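Local coordinates for protein transcarboxylase 5S subunit (Propionibacterium freudenreichii subsp. shermanii, PDB 1RQB) that transfers a carboxyl group from the biotin of the 1.3S subunit to pyruvate, forming oxaloacetate, and binds one cobalt ion per subunit, at residues 434-439 with 451-456; 119-124 with 445-450; 348-351 with 355-358; 139-144 with 163-168; 41-46 with 472-477. One frame throughout, in Å; residues are numbered along the deposited sequence.

Contact 1: residues 434-439 with 451-456; sequences SKEAAT and LTYALF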
# COMPACT_ATOMS: atom_id res chain seq x y z
N SER A 434 -1.59 -27.61 37.67
CA SER A 434 -0.31 -28.33 37.80
C SER A 434 -0.52 -29.84 37.90
O SER A 434 0.19 -30.62 37.27
CB SER A 434 0.46 -27.86 39.03
OG SER A 434 0.88 -26.52 38.89
N LYS A 435 -1.50 -30.27 38.69
CA LYS A 435 -1.72 -31.71 38.89
C LYS A 435 -2.21 -32.36 37.60
O LYS A 435 -1.72 -33.42 37.20
CB LYS A 435 -2.74 -31.96 40.01
CG LYS A 435 -2.51 -31.09 41.23
CD LYS A 435 -1.06 -31.08 41.69
CE LYS A 435 -0.87 -30.07 42.81
NZ LYS A 435 0.52 -29.52 42.87
N GLU A 436 -3.18 -31.73 36.95
CA GLU A 436 -3.74 -32.27 35.70
C GLU A 436 -2.67 -32.30 34.60
O GLU A 436 -2.59 -33.25 33.82
CB GLU A 436 -4.93 -31.43 35.23
CG GLU A 436 -6.14 -31.50 36.15
CD GLU A 436 -7.28 -30.61 35.70
OE1 GLU A 436 -7.45 -30.45 34.47
OE2 GLU A 436 -8.01 -30.09 36.56
N ALA A 437 -1.84 -31.26 34.54
CA ALA A 437 -0.80 -31.21 33.50
C ALA A 437 0.22 -32.34 33.72
O ALA A 437 0.67 -32.97 32.76
CB ALA A 437 -0.08 -29.88 33.54
N ALA A 438 0.54 -32.59 34.98
CA ALA A 438 1.54 -33.61 35.35
C ALA A 438 1.09 -35.02 34.96
O ALA A 438 1.89 -35.96 35.05
CB ALA A 438 1.82 -33.55 36.84
N THR A 439 -0.15 -35.20 34.52
CA THR A 439 -0.62 -36.55 34.15
C THR A 439 -0.51 -36.78 32.65
O THR A 439 -0.79 -37.88 32.16
CB THR A 439 -2.10 -36.76 34.54
OG1 THR A 439 -2.93 -35.98 33.67
CG2 THR A 439 -2.35 -36.33 35.98
N LEU A 451 1.62 -23.78 32.20
CA LEU A 451 0.97 -22.62 31.56
C LEU A 451 0.42 -23.05 30.20
O LEU A 451 -0.70 -22.69 29.83
CB LEU A 451 1.97 -21.47 31.39
CG LEU A 451 2.33 -20.79 32.71
CD1 LEU A 451 3.57 -19.94 32.57
CD2 LEU A 451 1.14 -19.95 33.17
N THR A 452 1.18 -23.84 29.45
CA THR A 452 0.69 -24.28 28.14
C THR A 452 -0.61 -25.06 28.32
O THR A 452 -1.57 -24.89 27.56
CB THR A 452 1.73 -25.16 27.41
OG1 THR A 452 2.87 -24.37 27.09
CG2 THR A 452 1.15 -25.73 26.11
N TYR A 453 -0.66 -25.90 29.35
CA TYR A 453 -1.87 -26.69 29.62
C TYR A 453 -3.02 -25.78 30.06
O TYR A 453 -4.16 -25.97 29.65
CB TYR A 453 -1.60 -27.73 30.70
CG TYR A 453 -2.83 -28.50 31.09
CD1 TYR A 453 -3.38 -29.44 30.22
CD2 TYR A 453 -3.49 -28.24 32.30
CE1 TYR A 453 -4.57 -30.11 30.54
CE2 TYR A 453 -4.68 -28.91 32.63
CZ TYR A 453 -5.21 -29.83 31.75
OH TYR A 453 -6.39 -30.47 32.06
N ALA A 454 -2.73 -24.80 30.91
CA ALA A 454 -3.78 -23.90 31.39
C ALA A 454 -4.35 -23.05 30.25
O ALA A 454 -5.55 -22.77 30.21
CB ALA A 454 -3.22 -22.98 32.50
N LEU A 455 -3.48 -22.65 29.33
CA LEU A 455 -3.89 -21.78 28.21
C LEU A 455 -4.59 -22.55 27.09
O LEU A 455 -5.53 -22.05 26.49
CB LEU A 455 -2.67 -21.05 27.64
CG LEU A 455 -1.99 -20.05 28.58
CD1 LEU A 455 -0.67 -19.57 27.99
CD2 LEU A 455 -2.92 -18.89 28.83
N PHE A 456 -4.13 -23.77 26.81
CA PHE A 456 -4.70 -24.57 25.71
C PHE A 456 -4.87 -26.02 26.15
O PHE A 456 -4.18 -26.92 25.66
CB PHE A 456 -3.77 -24.47 24.48
CG PHE A 456 -3.60 -23.06 23.98
CD1 PHE A 456 -2.54 -22.27 24.40
CD2 PHE A 456 -4.56 -22.49 23.14
CE1 PHE A 456 -2.43 -20.94 24.01
CE2 PHE A 456 -4.47 -21.16 22.74
CZ PHE A 456 -3.41 -20.38 23.18
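With CG opposite the backbone N (chi1 176°), Tyr453 sends its ring out from helix 447-455 toward Glu436, whose own CG lies beside its backbone N (chi1 -66°) and whose chain then runs extended to the carboxylate. The two side chains cross at about a right angle, and the phenol OH donates to Glu436 OE1 at 2.6 Å. The accepting oxygen uses its anti lone pair, the one turned away from OE2, and lies at the ring edge in the plane of the ring, while carboxylate and ring planes stand 76° apart. The aliphatic part of the glutamate also takes part: Glu436 CB is 3.6 Å from Tyr453 CE2. These residues belong to a helical hairpin in the conserved carboxylase domain, in which helices 430-437 and 447-455 are joined by a loop; within these segments the CA atoms of Ala437 and Tyr453 are nearest, 6.1 Å apart. Here Ala437 CB packs on Tyr453 CB at 3.9 Å, and Ala437 N sits over one face of the ring, toward its rim. A phenylalanine in place of Tyr453 would probably keep the packing on Ala437 but leave Glu436 OE1 without its hydroxyl donor. Glu436 OE2 has a second partner, forming a salt bridge with Lys432 one turn earlier, so the two carboxylate oxygens serve different groups. Leu440 and Gln433 also touch the tyrosine side chain.

Contact 2: residues 119-124 with 445-450; sequences VDRFVD and GTDEDV
Arg121 and Asp447 mark the closest backbone approach of the two segments, yet their CA atoms are still 8.0 Å apart, a gap spanned by side chains and water. Residues 119-124 form part of helix 116-128 of the TIM barrel, and 445-450 lead into helix 447-455 of the conserved carboxylase domain, so the contact joins the two domains at the surface. Thr446 is the N-cap of the second helix: its OG1 accepts from Asp449 N at 3.2 Å, with an N-H...O angle of 152°. Asp447, directly after the N-cap, stands in the first turn, where the helix dipole would be expected to favour its negative charge.

Both side chains set out alike, with CG beside the backbone N in each. The arginine then runs extended from CG to NE and presents NH1 to the carboxylate. The resulting salt bridge is long, Arg121 NH1 to Asp447 OD2 being 3.6 Å. Although OD2 lies at the guanidinium edge, near its plane, the two flat groups are turned 80° from each other and only NH1 and OD2 approach, which argues against a two-pronged pairing. Trp430 borders the same site, making a cation-pi contact with Arg121 and touching the side chain of Asp447. The direct ion pair is supplemented by a bridging water, which accepts from Arg121 NH1 at 2.9 Å and donates to Asp447 OD2 at 2.8 Å.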
# COMPACT_ATOMS: atom_id res chain seq x y z
N VAL A 119 -1.97 -15.28 36.10
CA VAL A 119 -1.45 -14.10 35.40
C VAL A 119 -0.07 -13.76 35.97
O VAL A 119 0.87 -13.48 35.22
CB VAL A 119 -2.41 -12.89 35.58
CG1 VAL A 119 -1.81 -11.63 34.97
CG2 VAL A 119 -3.76 -13.19 34.94
N ASP A 120 0.06 -13.82 37.29
CA ASP A 120 1.35 -13.50 37.93
C ASP A 120 2.44 -14.44 37.43
O ASP A 120 3.54 -14.00 37.07
CB ASP A 120 1.26 -13.63 39.46
CG ASP A 120 0.75 -12.36 40.13
OD1 ASP A 120 1.28 -11.27 39.80
OD2 ASP A 120 -0.16 -12.46 40.99
N ARG A 121 2.15 -15.74 37.41
CA ARG A 121 3.14 -16.73 36.99
C ARG A 121 3.50 -16.60 35.51
O ARG A 121 4.66 -16.78 35.14
CB ARG A 121 2.65 -18.14 37.27
CG ARG A 121 2.60 -18.45 38.77
CD ARG A 121 2.12 -19.86 39.00
NE ARG A 121 2.17 -20.25 40.41
CZ ARG A 121 3.25 -20.74 41.02
NH1 ARG A 121 4.38 -20.91 40.34
NH2 ARG A 121 3.20 -21.09 42.29
N PHE A 122 2.52 -16.30 34.66
CA PHE A 122 2.81 -16.17 33.22
C PHE A 122 3.75 -14.99 32.97
O PHE A 122 4.74 -15.11 32.26
CB PHE A 122 1.52 -15.95 32.42
CG PHE A 122 1.76 -15.88 30.92
CD1 PHE A 122 1.67 -17.02 30.13
CD2 PHE A 122 2.13 -14.67 30.32
CE1 PHE A 122 1.95 -16.98 28.75
CE2 PHE A 122 2.42 -14.61 28.93
CZ PHE A 122 2.33 -15.77 28.15
N VAL A 123 3.41 -13.85 33.55
CA VAL A 123 4.24 -12.65 33.36
C VAL A 123 5.64 -12.89 33.92
O VAL A 123 6.64 -12.54 33.29
CB VAL A 123 3.57 -11.43 34.02
CG1 VAL A 123 4.52 -10.25 34.02
CG2 VAL A 123 2.30 -11.10 33.28
N ASP A 124 5.71 -13.51 35.10
CA ASP A 124 7.01 -13.79 35.73
C ASP A 124 7.88 -14.66 34.82
O ASP A 124 9.06 -14.36 34.62
CB ASP A 124 6.81 -14.48 37.09
CG ASP A 124 8.12 -14.95 37.71
OD1 ASP A 124 8.43 -16.16 37.60
OD2 ASP A 124 8.86 -14.11 38.28
N GLY A 445 7.46 -31.07 33.41
CA GLY A 445 7.53 -30.57 34.78
C GLY A 445 7.74 -29.08 35.05
O GLY A 445 7.69 -28.67 36.21
N THR A 446 7.95 -28.28 34.02
CA THR A 446 8.21 -26.84 34.22
C THR A 446 6.90 -26.06 34.34
O THR A 446 5.84 -26.51 33.88
CB THR A 446 9.00 -26.24 33.05
OG1 THR A 446 8.21 -26.34 31.86
CG2 THR A 446 10.32 -26.98 32.86
N ASP A 447 6.97 -24.89 34.95
CA ASP A 447 5.78 -24.02 35.06
C ASP A 447 5.36 -23.61 33.65
O ASP A 447 4.19 -23.38 33.38
CB ASP A 447 6.08 -22.77 35.90
CG ASP A 447 6.34 -23.09 37.37
OD1 ASP A 447 5.97 -24.19 37.83
OD2 ASP A 447 6.91 -22.23 38.07
N GLU A 448 6.34 -23.51 32.75
CA GLU A 448 6.03 -23.14 31.35
C GLU A 448 5.05 -24.15 30.75
O GLU A 448 4.11 -23.76 30.06
CB GLU A 448 7.30 -23.10 30.49
CG GLU A 448 8.24 -21.92 30.74
CD GLU A 448 9.21 -22.12 31.90
OE1 GLU A 448 10.19 -21.35 31.98
OE2 GLU A 448 9.00 -23.04 32.73
N ASP A 449 5.26 -25.44 31.01
CA ASP A 449 4.39 -26.49 30.48
C ASP A 449 3.03 -26.45 31.18
O ASP A 449 2.00 -26.73 30.56
CB ASP A 449 5.04 -27.87 30.67
CG ASP A 449 5.68 -28.40 29.38
OD1 ASP A 449 6.08 -27.59 28.51
OD2 ASP A 449 5.80 -29.64 29.25
N VAL A 450 2.99 -26.12 32.47
CA VAL A 450 1.70 -26.01 33.16
C VAL A 450 0.92 -24.85 32.53
O VAL A 450 -0.29 -24.93 32.34
CB VAL A 450 1.88 -25.76 34.69
CG1 VAL A 450 0.52 -25.57 35.36
CG2 VAL A 450 2.62 -26.95 35.32
O HOH W 1 5.52 -19.79 37.90

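Contact 3: residues 348-351 with 355-358; sequences RVRK and FPPL
Arg350 NE donates to Pro356 O at 2.8 Å, the shorter of two bonds by which this guanidinium holds one carbonyl. The second, from Arg350 NH2 to the same oxygen at 3.2 Å, is weak, its N-H...O angle being only 131°. The carbonyl oxygen comes to the guanidinium edge, tilted 18° out of its plane, and Leu358 CG lies over one face of the group, 3.9 Å from Arg350 NE. On the neighbouring residue, the Phe355 ring rests against Lys351: the lysine CA stands over the ring face, 3.9 Å from the centroid in a CH-pi contact, while its CG is 3.6 Å from Phe355 CZ.

What positions these groups is the turn at the end of helix 339-352. Phe355 N donates to Arg350 O at 2.9 Å, closing the chain back onto the helix, and Phe355 itself has left-handed backbone angles. From there the Pro356-Pro357 pair carries the chain along the arginine, whose side chain is extended from CG to NE, with CG opposite the backbone N. Beyond this shell, Arg350 NH1 is hydrogen-bonded to Gln317 OE1 and to Ile168 O of the barrel. The buried guanidinium thus meets neutral acceptors on several sides, and its charge is probably spread over carbonyl and amide dipoles while it links the carboxylase domain to a barrel loop.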
# COMPACT_ATOMS: atom_id res chain seq x y z
N ARG A 348 -26.82 -3.14 15.26
CA ARG A 348 -27.81 -3.24 16.34
C ARG A 348 -27.27 -4.11 17.48
O ARG A 348 -27.40 -3.75 18.65
CB ARG A 348 -29.15 -3.77 15.80
CG ARG A 348 -29.86 -2.74 14.90
CD ARG A 348 -31.25 -3.19 14.42
NE ARG A 348 -31.19 -4.29 13.47
CZ ARG A 348 -31.45 -4.15 12.16
NH1 ARG A 348 -31.77 -2.97 11.67
NH2 ARG A 348 -31.37 -5.21 11.36
N VAL A 349 -26.66 -5.25 17.14
CA VAL A 349 -26.09 -6.15 18.15
C VAL A 349 -24.95 -5.44 18.88
O VAL A 349 -24.85 -5.47 20.10
CB VAL A 349 -25.53 -7.43 17.50
CG1 VAL A 349 -24.86 -8.30 18.56
CG2 VAL A 349 -26.63 -8.19 16.79
N ARG A 350 -24.08 -4.80 18.11
CA ARG A 350 -22.93 -4.09 18.70
C ARG A 350 -23.42 -3.08 19.73
O ARG A 350 -22.89 -2.99 20.84
CB ARG A 350 -22.11 -3.37 17.63
CG ARG A 350 -20.88 -2.69 18.23
CD ARG A 350 -20.05 -1.94 17.21
NE ARG A 350 -18.85 -1.41 17.87
CZ ARG A 350 -18.12 -0.41 17.40
NH1 ARG A 350 -18.44 0.18 16.27
NH2 ARG A 350 -17.06 -0.00 18.09
N LYS A 351 -24.43 -2.31 19.35
CA LYS A 351 -25.01 -1.28 20.24
C LYS A 351 -25.54 -1.94 21.51
O LYS A 351 -25.31 -1.45 22.62
CB LYS A 351 -26.15 -0.55 19.53
CG LYS A 351 -26.91 0.43 20.41
CD LYS A 351 -28.03 1.11 19.62
CE LYS A 351 -28.87 2.02 20.50
NZ LYS A 351 -28.04 3.03 21.22
N PHE A 355 -21.32 -1.17 22.48
CA PHE A 355 -20.37 -0.65 21.48
C PHE A 355 -18.93 -1.11 21.74
O PHE A 355 -18.01 -0.29 21.77
CB PHE A 355 -20.40 0.88 21.44
CG PHE A 355 -21.65 1.43 20.84
CD1 PHE A 355 -22.56 2.13 21.62
CD2 PHE A 355 -21.94 1.22 19.50
CE1 PHE A 355 -23.74 2.63 21.07
CE2 PHE A 355 -23.11 1.72 18.94
CZ PHE A 355 -24.01 2.43 19.73
N PRO A 356 -18.71 -2.41 21.92
CA PRO A 356 -17.30 -2.74 22.13
C PRO A 356 -16.56 -2.65 20.79
O PRO A 356 -17.17 -2.70 19.73
CB PRO A 356 -17.36 -4.18 22.64
CG PRO A 356 -18.56 -4.73 21.90
CD PRO A 356 -19.57 -3.59 22.08
N PRO A 357 -15.23 -2.46 20.84
CA PRO A 357 -14.42 -2.37 19.61
C PRO A 357 -14.62 -3.72 18.91
O PRO A 357 -14.73 -4.74 19.58
CB PRO A 357 -13.00 -2.22 20.15
CG PRO A 357 -13.20 -1.52 21.47
CD PRO A 357 -14.41 -2.23 22.04
N LEU A 358 -14.67 -3.74 17.58
CA LEU A 358 -14.89 -5.02 16.89
C LEU A 358 -13.57 -5.72 16.55
O LEU A 358 -13.18 -5.85 15.40
CB LEU A 358 -15.74 -4.82 15.63
CG LEU A 358 -17.19 -4.41 15.92
CD1 LEU A 358 -17.95 -4.34 14.62
CD2 LEU A 358 -17.86 -5.41 16.86

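Contact 4: residues 139-144 with 163-168; sequences AMNDPR and TICYTI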
# COMPACT_ATOMS: atom_id res chain seq x y z
N ALA A 139 -9.90 -6.41 24.89
CA ALA A 139 -10.77 -6.29 23.71
C ALA A 139 -11.92 -5.31 23.92
O ALA A 139 -12.46 -4.77 22.95
CB ALA A 139 -11.30 -7.67 23.32
N MSE A 140 -12.31 -5.06 25.17
CA MSE A 140 -13.43 -4.13 25.40
C MSE A 140 -12.92 -2.81 25.99
O MSE A 140 -13.72 -1.93 26.32
CB MSE A 140 -14.43 -4.77 26.36
CG MSE A 140 -14.90 -6.13 25.90
SE MSE A 140 -16.81 -6.23 25.80
CE MSE A 140 -17.17 -6.35 27.71
N ASN A 141 -11.60 -2.67 26.10
CA ASN A 141 -10.97 -1.46 26.66
C ASN A 141 -11.34 -1.27 28.13
O ASN A 141 -11.40 -0.14 28.61
CB ASN A 141 -11.36 -0.19 25.89
CG ASN A 141 -10.53 0.01 24.63
OD1 ASN A 141 -9.41 -0.48 24.52
ND2 ASN A 141 -11.09 0.74 23.68
N ASP A 142 -11.59 -2.36 28.85
CA ASP A 142 -11.88 -2.28 30.28
C ASP A 142 -10.54 -2.32 31.02
O ASP A 142 -9.89 -3.36 31.08
CB ASP A 142 -12.76 -3.46 30.70
CG ASP A 142 -13.19 -3.39 32.17
OD1 ASP A 142 -12.61 -2.60 32.94
OD2 ASP A 142 -14.11 -4.16 32.53
N PRO A 143 -10.11 -1.19 31.59
CA PRO A 143 -8.83 -1.13 32.31
C PRO A 143 -8.68 -2.13 33.46
O PRO A 143 -7.57 -2.55 33.78
CB PRO A 143 -8.78 0.32 32.81
CG PRO A 143 -9.69 1.05 31.88
CD PRO A 143 -10.82 0.09 31.70
N ARG A 144 -9.79 -2.50 34.07
CA ARG A 144 -9.75 -3.44 35.20
C ARG A 144 -9.20 -4.80 34.76
O ARG A 144 -8.56 -5.49 35.54
CB ARG A 144 -11.15 -3.61 35.79
CG ARG A 144 -11.75 -2.29 36.24
CD ARG A 144 -13.15 -2.50 36.78
NE ARG A 144 -14.00 -3.13 35.78
CZ ARG A 144 -15.25 -3.53 36.02
NH1 ARG A 144 -15.79 -3.36 37.22
NH2 ARG A 144 -15.95 -4.11 35.06
N THR A 163 -2.66 -0.46 26.71
CA THR A 163 -3.18 -0.29 25.35
C THR A 163 -4.62 0.20 25.30
O THR A 163 -5.47 -0.19 26.09
CB THR A 163 -3.17 -1.63 24.61
OG1 THR A 163 -1.84 -2.16 24.62
CG2 THR A 163 -3.65 -1.46 23.18
N ILE A 164 -4.86 1.05 24.30
CA ILE A 164 -6.20 1.56 24.00
C ILE A 164 -6.55 1.06 22.60
O ILE A 164 -5.84 1.36 21.64
CB ILE A 164 -6.23 3.10 23.95
CG1 ILE A 164 -5.96 3.68 25.34
CG2 ILE A 164 -7.59 3.57 23.43
CD1 ILE A 164 -5.68 5.17 25.31
N CYS A 165 -7.60 0.26 22.48
CA CYS A 165 -8.02 -0.22 21.15
C CYS A 165 -8.89 0.87 20.53
O CYS A 165 -9.91 1.27 21.08
CB CYS A 165 -8.82 -1.52 21.25
SG CYS A 165 -7.81 -2.93 21.73
N TYR A 166 -8.43 1.36 19.39
CA TYR A 166 -9.14 2.45 18.69
C TYR A 166 -10.31 1.88 17.88
O TYR A 166 -10.20 0.84 17.23
CB TYR A 166 -8.20 3.17 17.72
CG TYR A 166 -8.91 4.30 17.00
CD1 TYR A 166 -9.18 5.50 17.65
CD2 TYR A 166 -9.33 4.16 15.67
CE1 TYR A 166 -9.87 6.53 17.01
CE2 TYR A 166 -10.03 5.18 15.02
CZ TYR A 166 -10.29 6.36 15.70
OH TYR A 166 -10.96 7.38 15.06
N THR A 167 -11.43 2.57 17.94
CA THR A 167 -12.57 2.16 17.12
C THR A 167 -13.39 3.41 16.80
O THR A 167 -13.11 4.49 17.30
CB THR A 167 -13.48 1.09 17.83
OG1 THR A 167 -14.53 0.69 16.93
CG2 THR A 167 -14.13 1.67 19.09
N ILE A 168 -14.36 3.24 15.91
CA ILE A 168 -15.27 4.34 15.58
C ILE A 168 -16.67 3.89 16.01
O ILE A 168 -17.11 2.79 15.69
CB ILE A 168 -15.26 4.67 14.06
CG1 ILE A 168 -13.89 5.27 13.67
CG2 ILE A 168 -16.34 5.68 13.74
CD1 ILE A 168 -13.73 5.50 12.18
O HOH W 2 -7.06 -2.26 25.32
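Asn141 turns its amide onto the backbone of Cys165 and uses both ends of it: OD1 accepts from Cys165 N at 2.8 Å, and ND2 donates to Cys165 O at 2.9 Å. Both bonds are nearly straight, with N-H...O angles of 166° and 171°, and each donor lies in the carbonyl plane on a lone pair of its acceptor. The side chain reaches this position with CG beside its own backbone N (chi1 -82°), from a residue in the left-handed region of phi and psi. Cys165 CB comes to 3.5 Å from Asn141 OD1, its SG also lying beside the backbone N.

The segments lie in the loops at the ends of adjacent parallel strands 133-136 and 159-163 of the TIM barrel, Thr163 closing the second strand. Next along the chain, Asp142 OD1 makes a capping bond in the turn that leads into helix 144-155, accepting from Arg144 N at 3.0 Å, while Arg144 grips the carboxylate side-on, with NE to OD1 and NH2 to OD2.

A water also lies near Asn141 OD1 and Thr163 O. Because the amide satisfies both the N-H and the C=O of one buried residue, it serves the backbone of Cys165 much as a neighbouring strand would, and its paired donor and acceptor roles fix which way round the amide is turned.

Contact 5: residues 41-46 with 472-477; sequences ATRMAM and HSVALT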
# COMPACT_ATOMS: atom_id res chain seq x y z
N ALA A 41 -1.63 -16.20 8.35
CA ALA A 41 -2.28 -16.98 9.41
C ALA A 41 -1.32 -17.44 10.50
O ALA A 41 -1.47 -18.54 11.03
CB ALA A 41 -2.99 -18.19 8.77
N THR A 42 -0.32 -16.62 10.84
CA THR A 42 0.62 -16.93 11.93
C THR A 42 1.37 -18.24 11.70
O THR A 42 1.87 -18.83 12.65
CB THR A 42 -0.14 -17.08 13.29
OG1 THR A 42 -1.34 -16.29 13.29
CG2 THR A 42 0.74 -16.64 14.44
N ARG A 43 1.52 -18.66 10.45
CA ARG A 43 2.17 -19.95 10.17
C ARG A 43 3.69 -19.87 10.02
O ARG A 43 4.34 -20.89 9.78
CB ARG A 43 1.59 -20.57 8.90
CG ARG A 43 0.12 -20.99 8.98
CD ARG A 43 -0.09 -22.00 10.10
NE ARG A 43 -1.29 -22.81 9.89
CZ ARG A 43 -2.54 -22.40 10.04
NH1 ARG A 43 -2.82 -21.16 10.42
NH2 ARG A 43 -3.53 -23.25 9.81
N MSE A 44 4.28 -18.69 10.16
CA MSE A 44 5.73 -18.56 9.95
C MSE A 44 6.53 -19.51 10.86
O MSE A 44 6.42 -19.47 12.08
CB MSE A 44 6.22 -17.14 10.21
CG MSE A 44 7.71 -17.04 10.07
SE MSE A 44 8.14 -16.60 8.26
CE MSE A 44 8.05 -14.77 8.51
N ALA A 45 7.38 -20.32 10.24
CA ALA A 45 8.22 -21.28 10.97
C ALA A 45 9.48 -20.58 11.49
O ALA A 45 10.06 -19.74 10.82
CB ALA A 45 8.60 -22.44 10.07
N MSE A 46 9.91 -20.98 12.69
CA MSE A 46 11.10 -20.40 13.32
C MSE A 46 12.30 -20.53 12.38
O MSE A 46 13.12 -19.62 12.29
CB MSE A 46 11.38 -21.09 14.65
CG MSE A 46 12.52 -20.46 15.43
SE MSE A 46 12.14 -18.56 15.78
CE MSE A 46 13.11 -18.39 17.46
N HIS A 472 8.08 -28.25 13.08
CA HIS A 472 7.90 -28.52 11.65
C HIS A 472 7.41 -27.25 10.96
O HIS A 472 7.19 -26.22 11.61
CB HIS A 472 6.88 -29.64 11.45
CG HIS A 472 7.19 -30.88 12.24
ND1 HIS A 472 8.45 -31.44 12.29
CD2 HIS A 472 6.39 -31.69 12.97
CE1 HIS A 472 8.42 -32.53 13.03
NE2 HIS A 472 7.18 -32.71 13.45
N SER A 473 7.27 -27.32 9.65
CA SER A 473 6.78 -26.17 8.87
C SER A 473 5.58 -26.64 8.03
O SER A 473 5.52 -27.79 7.60
CB SER A 473 7.88 -25.65 7.95
OG SER A 473 7.39 -24.61 7.13
N VAL A 474 4.61 -25.76 7.83
CA VAL A 474 3.45 -26.12 7.02
C VAL A 474 3.52 -25.37 5.69
O VAL A 474 2.57 -25.36 4.91
CB VAL A 474 2.13 -25.79 7.74
CG1 VAL A 474 1.98 -26.68 8.95
CG2 VAL A 474 2.11 -24.31 8.16
N ALA A 475 4.65 -24.71 5.46
CA ALA A 475 4.87 -23.94 4.23
C ALA A 475 5.29 -24.89 3.12
O ALA A 475 5.74 -26.01 3.38
CB ALA A 475 5.98 -22.90 4.46
N LEU A 476 5.15 -24.45 1.88
CA LEU A 476 5.57 -25.28 0.74
C LEU A 476 7.09 -25.42 0.79
O LEU A 476 7.78 -24.52 1.28
CB LEU A 476 5.16 -24.60 -0.57
CG LEU A 476 3.66 -24.32 -0.72
CD1 LEU A 476 3.42 -23.45 -1.94
CD2 LEU A 476 2.90 -25.64 -0.84
N THR A 477 7.62 -26.54 0.32
CA THR A 477 9.08 -26.70 0.28
C THR A 477 9.54 -26.11 -1.06
O THR A 477 8.73 -25.84 -1.94
CB THR A 477 9.50 -28.18 0.31
OG1 THR A 477 8.97 -28.85 -0.84
CG2 THR A 477 9.00 -28.85 1.58
O HOH W 3 5.39 -23.19 8.75
O HOH W 4 8.62 -23.72 13.51
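Arg43 lays the aliphatic part of its side chain against Val474 CG2, the methyl coming to 3.7 Å from Arg43 CD and 3.8 Å from its CB. The arginine bends about CB-CG (chi2 -59°), wrapping CB, CG and CD round this methyl, while CG2 also lies at the guanidinium edge. The bend also lets NH1 return to its own segment, where it donates to Ala41 O at 3.0 Å, in the plane of both the carbonyl and the guanidinium and on an oxygen lone pair. Phe78 adds a cation-pi contact to the same group. Cutting Arg43 back to an alanine would probably take CG and CD away from the Val474 methyl and leave Ala41 O without its guanidinium donor.

Further along, Ala45 CB meets Ser473 OG at 3.8 Å, where the CA atoms of the two residues are 5.5 Å apart. No direct hydrogen bond joins the segments; instead, a water donates to Arg43 O at 2.7 Å and accepts from Val474 N at 2.8 Å. A second water accepts from Met46 N and gives a weak bond to His472 O. Ser473 OG, opposite its backbone N (chi1 176°), accepts from Ala475 N at 3.2 Å. This is an ST turn, and it shapes the loop between helices 460-466 and 478-484 where the carboxylase domain rests on the barrel loop following helix 31-39, near the substrate-binding residue His36.

How the contacts relate
Contacts 1 and 2 share helix 447-455 and touch, their centres 10 Å apart: Leu455 CD1 packs on Phe122 CE1 at 3.8 Å, so the hairpin of contact 1 also leans on the barrel helix of contact 2. Contacts 3 and 4 form another touching pair, with centres 13 Å apart, in which Pro357 CG meets Asn141 ND2 at 3.8 Å. Of these two, contact 4 is the closer to the metal, the Thr163 side chain being about 9 Å from the cobalt ion, against about 13 Å for that of Pro357 in contact 3. Contact 5, across the chain's centre from both, approaches the substrate site instead: the side chains of Arg43 and His36 are about 6 Å apart.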